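Local coordinates for protein nodulation fucosyltransferase NodZ (Bradyrhizobium sp., PDB 2HHC) that belongs to the nodulation protein Z family of bacterial fucosyltransferases, within the GT-B clan, at residues 220-225 with 272-277. Residues are numbered along the deposited sequence; the frame is centred on the assembly and turned at random. Where two conformers were deposited one is given.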
loop_
_atom_site.group_PDB
_atom_site.type_symbol
_atom_site.label_atom_id
_atom_site.label_comp_id
_atom_site.label_asym_id
_atom_site.label_seq_id
_atom_site.Cartn_x
_atom_site.Cartn_y
_atom_site.Cartn_z
ATOM N N PHE A 220 2.154 -19.007 5.018
ATOM C CA PHE A 220 2.303 -18.296 3.751
ATOM C C PHE A 220 3.390 -17.244 3.918
ATOM O O PHE A 220 3.227 -16.278 4.666
ATOM C CB PHE A 220 0.968 -17.677 3.378
ATOM C CG PHE A 220 1.003 -16.778 2.169
ATOM C CD1 PHE A 220 1.551 -17.208 0.981
ATOM C CD2 PHE A 220 0.407 -15.506 2.199
ATOM C CE1 PHE A 220 1.556 -16.371 -0.126
ATOM C CE2 PHE A 220 0.453 -14.675 1.057
ATOM C CZ PHE A 220 0.970 -15.115 -0.089
ATOM N N LEU A 221 4.479 -17.423 3.199
ATOM C CA LEU A 221 5.605 -16.549 3.342
ATOM C C LEU A 221 5.711 -15.587 2.167
ATOM O O LEU A 221 5.751 -16.006 1.013
ATOM C CB LEU A 221 6.908 -17.379 3.448
ATOM C CG LEU A 221 8.197 -16.579 3.703
ATOM C CD1 LEU A 221 8.182 -15.671 4.952
ATOM C CD2 LEU A 221 9.359 -17.523 3.781
ATOM N N CYS A 222 5.868 -14.304 2.471
ATOM C CA CYS A 222 6.025 -13.224 1.501
ATOM C C CYS A 222 7.344 -12.561 1.826
ATOM O O CYS A 222 7.435 -11.774 2.782
ATOM C CB CYS A 222 4.863 -12.239 1.623
ATOM S SG CYS A 222 3.318 -12.968 1.156
ATOM N N THR A 223 8.364 -12.836 1.050
ATOM C CA THR A 223 9.673 -12.208 1.255
ATOM C C THR A 223 10.342 -11.945 -0.081
ATOM O O THR A 223 10.103 -12.644 -1.042
ATOM C CB THR A 223 10.557 -13.087 2.150
ATOM O OG1 THR A 223 11.792 -12.418 2.444
ATOM C CG2 THR A 223 10.879 -14.406 1.431
ATOM N N ASP A 224 11.177 -10.917 -0.111
ATOM C CA ASP A 224 11.979 -10.585 -1.264
ATOM C C ASP A 224 13.302 -11.372 -1.310
ATOM O O ASP A 224 14.071 -11.255 -2.297
ATOM C CB ASP A 224 12.275 -9.058 -1.234
ATOM C CG ASP A 224 12.944 -8.571 0.120
ATOM O OD1 ASP A 224 13.172 -9.377 1.062
ATOM O OD2 ASP A 224 13.290 -7.354 0.238
ATOM N N SER A 225 13.599 -12.152 -0.255
ATOM C CA SER A 225 14.854 -12.894 -0.167
ATOM C C SER A 225 14.722 -14.397 -0.367
ATOM O O SER A 225 14.060 -15.053 0.428
ATOM C CB SER A 225 15.462 -12.677 1.194
ATOM O OG SER A 225 16.597 -13.517 1.368
ATOM N N TYR A 272 -2.770 -8.843 -1.123
ATOM C CA TYR A 272 -4.156 -9.239 -1.018
ATOM C C TYR A 272 -4.329 -10.618 -0.376
ATOM O O TYR A 272 -5.243 -10.817 0.421
ATOM C CB TYR A 272 -4.793 -9.123 -2.412
ATOM C CG TYR A 272 -5.249 -7.728 -2.776
ATOM C CD1 TYR A 272 -4.374 -6.710 -3.089
ATOM C CD2 TYR A 272 -6.615 -7.413 -2.865
ATOM C CE1 TYR A 272 -4.785 -5.467 -3.407
ATOM C CE2 TYR A 272 -7.016 -6.175 -3.209
ATOM C CZ TYR A 272 -6.140 -5.180 -3.493
ATOM O OH TYR A 272 -6.549 -3.900 -3.850
ATOM N N LEU A 273 -3.449 -11.576 -0.663
ATOM C CA LEU A 273 -3.541 -12.870 -0.019
ATOM C C LEU A 273 -3.205 -12.780 1.475
ATOM O O LEU A 273 -3.800 -13.456 2.276
ATOM C CB LEU A 273 -2.673 -13.873 -0.723
ATOM C CG LEU A 273 -3.212 -14.461 -2.041
ATOM C CD1 LEU A 273 -2.163 -15.270 -2.664
ATOM C CD2 LEU A 273 -4.502 -15.267 -1.792
ATOM N N LEU A 274 -2.269 -11.941 1.864
ATOM C CA LEU A 274 -2.003 -11.730 3.278
ATOM C C LEU A 274 -3.272 -11.308 4.016
ATOM O O LEU A 274 -3.494 -11.712 5.193
ATOM C CB LEU A 274 -0.877 -10.722 3.496
ATOM C CG LEU A 274 0.529 -11.212 3.216
ATOM C CD1 LEU A 274 1.519 -10.095 3.093
ATOM C CD2 LEU A 274 1.020 -12.181 4.330
ATOM N N ALA A 275 -4.121 -10.517 3.378
ATOM C CA ALA A 275 -5.359 -10.057 4.016
ATOM C C ALA A 275 -6.431 -11.133 4.204
ATOM O O ALA A 275 -7.461 -10.884 4.826
ATOM C CB ALA A 275 -5.929 -8.886 3.260
ATOM N N ARG A 276 -6.167 -12.311 3.656
ATOM C CA ARG A 276 -7.019 -13.496 3.769
ATOM C C ARG A 276 -6.573 -14.474 4.848
ATOM O O ARG A 276 -7.176 -15.540 5.064
ATOM C CB ARG A 276 -7.033 -14.262 2.430
ATOM C CG ARG A 276 -7.491 -13.497 1.151
ATOM C CD ARG A 276 -9.000 -13.236 1.037
ATOM N NE ARG A 276 -9.772 -14.417 0.626
ATOM C CZ ARG A 276 -9.914 -14.867 -0.628
ATOM N NH1 ARG A 276 -9.254 -14.319 -1.663
ATOM N NH2 ARG A 276 -10.662 -15.936 -0.834
ATOM N N CYS A 277 -5.460 -14.165 5.486
ATOM C CA CYS A 277 -4.903 -15.052 6.517
ATOM C C CYS A 277 -5.625 -14.914 7.854
ATOM O O CYS A 277 -6.368 -13.973 8.090
ATOM C CB CYS A 277 -3.427 -14.744 6.686
ATOM S SG CYS A 277 -2.418 -15.125 5.240
#
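Phe220 meets the end region of helix 258-274 with one side of its ring: CE2 and CZ both lie against Leu273, while CD2 faces Leu274 CD2 and Cys277 SG. CE2 comes 3.7 Å from Leu273 CB, near the base of that side chain, and CZ lies against the same CB and also approaches CD1. The backbone N of Leu274 lies near the ring plane, at the edge, and Phe220 CD2 touches Leu274 CD2 at 4.0 Å. With CG anti to the backbone N (chi1 173°), the Phe220 side chain is carried off the strand and crosses those of Leu273 and Leu274 at about a right angle. Every touching residue is buried, and no hydrogen bond crosses between the segments. Such packing of a helix on a largely parallel sheet illustrates the Rossmann-like architecture of GT-B domains; here strand 217-223 contributes Phe220 and Cys222 to the sheet face, and Phe166 of helix 152-166 meets the Phe220 ring edge-to-face. A type I turn from Leu274 to Cys277 brings Cys277 back to the ring, where Cys277 SG lies 5.5 Å from the Phe220 centroid in an oblique sulfur-aromatic contact, 74° off the normal. Two residues along the strand, Cys222 SG sits against the branched end of Leu274, 3.9 Å from CG and about as far from both methyls.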